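Local coordinates for protein aphrodisin (PDB 1E5P) that acts as a secreted lipocalin pheromone of the female hamster, eliciting copulatory behaviour in males, and probably binds small odorant molecules, at residues G8-I13 with V110-G115. Residues are numbered along the deposited sequence; the frame is centred on the assembly and turned at random. Where two conformers were deposited one is given.
Sequences GKWYTI and VVAGKG
Val110 CG1 faces Thr12 CG2 at 4.3 Å, an apolar contact where 110-115 enters the contact. At Val111 the carbonyl oxygen takes the backbone N-H of Ile13, N to O 2.8 Å. Ala112 pairs with Thr12 as a non-hydrogen-bonded antiparallel pair; its CB comes within 4.0 Å of Trp10 CE3, and its CA-H makes a contact with Tyr11 O. Gly113 and Tyr11 form the adjoining hydrogen-bonded pair, each backbone N donating to the other's O with an N-H...O angle of 160°. Ile13 CG1 packs directly against the Gly113 backbone, 3.5 Å from Gly113 N. These bridges join strand 8-17 to strand 105-113, the first and eighth strands of the up-and-down lipocalin barrel, and so close it. Trp10 belongs to the N-terminal Gly-X-Trp motif of that family, and its NE1 is hydrogen-bonded to Leu6 O. Lys114 lies over one face of the Trp10 indole: its CE sits 3.6 Å from the centroid of the six-membered ring of Trp10, 10° off its normal, a CH-pi contact, while NZ adds a cation-pi interaction. A bend at chi2 (-72°) turns the chain back toward 8-13, where Lys114 NZ donates to Lys9 O at 2.7 Å in the carbonyl plane. Lys114 O meets the edge of the Tyr11 ring, 3.4 Å from CD2, and Gly115 CA approaches the same ring carbon obliquely.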
ATOM      1  N   GLY A   8      -4.129  13.196   3.364  1.00 28.47           N
ATOM      2  CA  GLY A   8      -3.152  13.998   2.674  1.00 25.08           C
ATOM      3  C   GLY A   8      -2.532  13.365   1.431  1.00 23.29           C
ATOM      4  O   GLY A   8      -2.957  12.311   0.978  1.00 21.45           O
ATOM      5  N   LYS A   9      -1.565  14.062   0.854  1.00 23.13           N
ATOM      6  CA  LYS A   9      -0.850  13.595  -0.338  1.00 22.88           C
ATOM      7  C   LYS A   9       0.181  12.550   0.093  1.00 21.21           C
ATOM      8  O   LYS A   9       0.859  12.663   1.115  1.00 21.29           O
ATOM      9  CB  LYS A   9      -0.135  14.768  -0.992  1.00 27.23           C
ATOM     10  CG  LYS A   9       0.899  14.407  -2.042  1.00 33.13           C
ATOM     11  CD  LYS A   9       1.589  15.681  -2.529  0.70 36.81           C
ATOM     12  CE  LYS A   9       1.645  15.723  -4.046  1.00 39.82           C
ATOM     13  NZ  LYS A   9       2.244  17.013  -4.515  0.50 40.24           N
ATOM     14  N   TRP A  10       0.231  11.438  -0.651  1.00 19.25           N
ATOM     15  CA  TRP A  10       1.165  10.363  -0.338  1.00 18.81           C
ATOM     16  C   TRP A  10       1.606   9.677  -1.651  1.00 19.25           C
ATOM     17  O   TRP A  10       0.848   9.703  -2.620  1.00 19.24           O
ATOM     18  CB  TRP A  10       0.509   9.251   0.491  1.00 20.03           C
ATOM     19  CG  TRP A  10       0.056   9.673   1.847  1.00 21.75           C
ATOM     20  CD1 TRP A  10      -1.214  10.050   2.204  1.00 23.54           C
ATOM     21  CD2 TRP A  10       0.868   9.807   3.023  1.00 21.41           C
ATOM     22  NE1 TRP A  10      -1.227  10.407   3.539  1.00 23.79           N
ATOM     23  CE2 TRP A  10       0.029  10.265   4.056  1.00 22.76           C
ATOM     24  CE3 TRP A  10       2.216   9.568   3.281  1.00 21.03           C
ATOM     25  CZ2 TRP A  10       0.510  10.487   5.349  1.00 23.58           C
ATOM     26  CZ3 TRP A  10       2.689   9.800   4.566  1.00 21.92           C
ATOM     27  CH2 TRP A  10       1.828  10.249   5.569  1.00 23.60           C
ATOM     28  N   TYR A  11       2.806   9.126  -1.600  1.00 19.76           N
ATOM     29  CA  TYR A  11       3.364   8.349  -2.697  1.00 19.70           C
ATOM     30  C   TYR A  11       3.743   6.960  -2.178  1.00 20.03           C
ATOM     31  O   TYR A  11       3.992   6.792  -0.999  1.00 19.82           O
ATOM     32  CB  TYR A  11       4.653   9.005  -3.235  1.00 22.18           C
ATOM     33  CG  TYR A  11       4.426  10.386  -3.807  1.00 26.20           C
ATOM     34  CD1 TYR A  11       3.900  10.537  -5.079  1.00 29.28           C
ATOM     35  CD2 TYR A  11       4.728  11.519  -3.065  1.00 27.58           C
ATOM     36  CE1 TYR A  11       3.678  11.793  -5.618  1.00 31.42           C
ATOM     37  CE2 TYR A  11       4.515  12.784  -3.588  1.00 29.87           C
ATOM     38  CZ  TYR A  11       3.997  12.910  -4.860  1.00 31.86           C
ATOM     39  OH  TYR A  11       3.778  14.152  -5.403  0.50 32.51           O
ATOM     40  N   THR A  12       3.747   5.953  -3.058  1.00 19.24           N
ATOM     41  CA  THR A  12       4.233   4.635  -2.634  1.00 18.59           C
ATOM     42  C   THR A  12       5.768   4.657  -2.689  1.00 19.01           C
ATOM     43  O   THR A  12       6.345   4.978  -3.742  1.00 19.24           O
ATOM     44  CB  THR A  12       3.747   3.516  -3.562  1.00 17.33           C
ATOM     45  OG1 THR A  12       2.329   3.545  -3.632  1.00 18.62           O
ATOM     46  CG2 THR A  12       4.155   2.144  -3.000  1.00 17.01           C
ATOM     47  N   ILE A  13       6.385   4.367  -1.540  1.00 18.73           N
ATOM     48  CA  ILE A  13       7.857   4.354  -1.530  1.00 19.91           C
ATOM     49  C   ILE A  13       8.340   2.919  -1.748  1.00 19.97           C
ATOM     50  O   ILE A  13       9.198   2.655  -2.600  1.00 21.65           O
ATOM     51  CB  ILE A  13       8.410   4.914  -0.223  1.00 21.03           C
ATOM     52  CG1 ILE A  13       7.764   6.261   0.162  1.00 19.24           C
ATOM     53  CG2 ILE A  13       9.933   5.046  -0.323  1.00 22.13           C
ATOM     54  CD1 ILE A  13       7.850   7.303  -0.911  1.00 19.45           C
ATOM     55  N   VAL A 110       3.082  -2.107   2.683  1.00 19.47           N
ATOM     56  CA  VAL A 110       3.201  -0.957   1.810  1.00 18.85           C
ATOM     57  C   VAL A 110       3.690   0.227   2.660  1.00 20.06           C
ATOM     58  O   VAL A 110       3.153   0.447   3.758  1.00 21.85           O
ATOM     59  CB  VAL A 110       1.829  -0.586   1.180  1.00 20.71           C
ATOM     60  CG1 VAL A 110       1.943   0.676   0.363  1.00 20.26           C
ATOM     61  CG2 VAL A 110       1.346  -1.778   0.348  1.00 21.94           C
ATOM     62  N   VAL A 111       4.730   0.897   2.195  1.00 18.08           N
ATOM     63  CA  VAL A 111       5.194   2.103   2.928  1.00 19.52           C
ATOM     64  C   VAL A 111       4.862   3.317   2.060  1.00 19.49           C
ATOM     65  O   VAL A 111       5.382   3.465   0.964  1.00 19.37           O
ATOM     66  CB  VAL A 111       6.691   2.087   3.233  1.00 19.34           C
ATOM     67  CG1 VAL A 111       7.084   3.332   4.051  1.00 21.64           C
ATOM     68  CG2 VAL A 111       7.102   0.810   3.955  1.00 20.83           C
ATOM     69  N   ALA A 112       3.959   4.154   2.552  1.00 20.05           N
ATOM     70  CA  ALA A 112       3.592   5.388   1.861  1.00 20.10           C
ATOM     71  C   ALA A 112       4.462   6.524   2.436  1.00 20.00           C
ATOM     72  O   ALA A 112       4.777   6.450   3.615  1.00 19.47           O
ATOM     73  CB  ALA A 112       2.129   5.700   2.148  1.00 20.23           C
ATOM     74  N   GLY A 113       4.818   7.507   1.632  1.00 19.36           N
ATOM     75  CA  GLY A 113       5.607   8.617   2.118  1.00 20.93           C
ATOM     76  C   GLY A 113       5.340   9.900   1.359  1.00 21.38           C
ATOM     77  O   GLY A 113       4.601   9.945   0.379  1.00 20.72           O
ATOM     78  N   LYS A 114       6.005  10.969   1.813  1.00 22.98           N
ATOM     79  CA  LYS A 114       5.855  12.262   1.153  1.00 24.56           C
ATOM     80  C   LYS A 114       6.719  12.408  -0.066  1.00 26.47           C
ATOM     81  O   LYS A 114       6.560  13.375  -0.840  1.00 27.57           O
ATOM     82  CB  LYS A 114       6.033  13.382   2.188  1.00 24.59           C
ATOM     83  CG  LYS A 114       4.990  13.254   3.294  1.00 25.77           C
ATOM     84  CD  LYS A 114       3.606  13.635   2.805  1.00 27.63           C
ATOM     85  CE  LYS A 114       2.545  13.455   3.888  1.00 26.43           C
ATOM     86  NZ  LYS A 114       1.255  14.034   3.421  1.00 25.55           N
ATOM     87  N   GLY A 115       7.657  11.485  -0.310  1.00 28.15           N
ATOM     88  CA  GLY A 115       8.382  11.551  -1.574  1.00 30.77           C
ATOM     89  C   GLY A 115       9.793  11.008  -1.510  1.00 32.56           C
ATOM     90  O   GLY A 115      10.294  10.483  -2.510  1.00 35.06           O
TER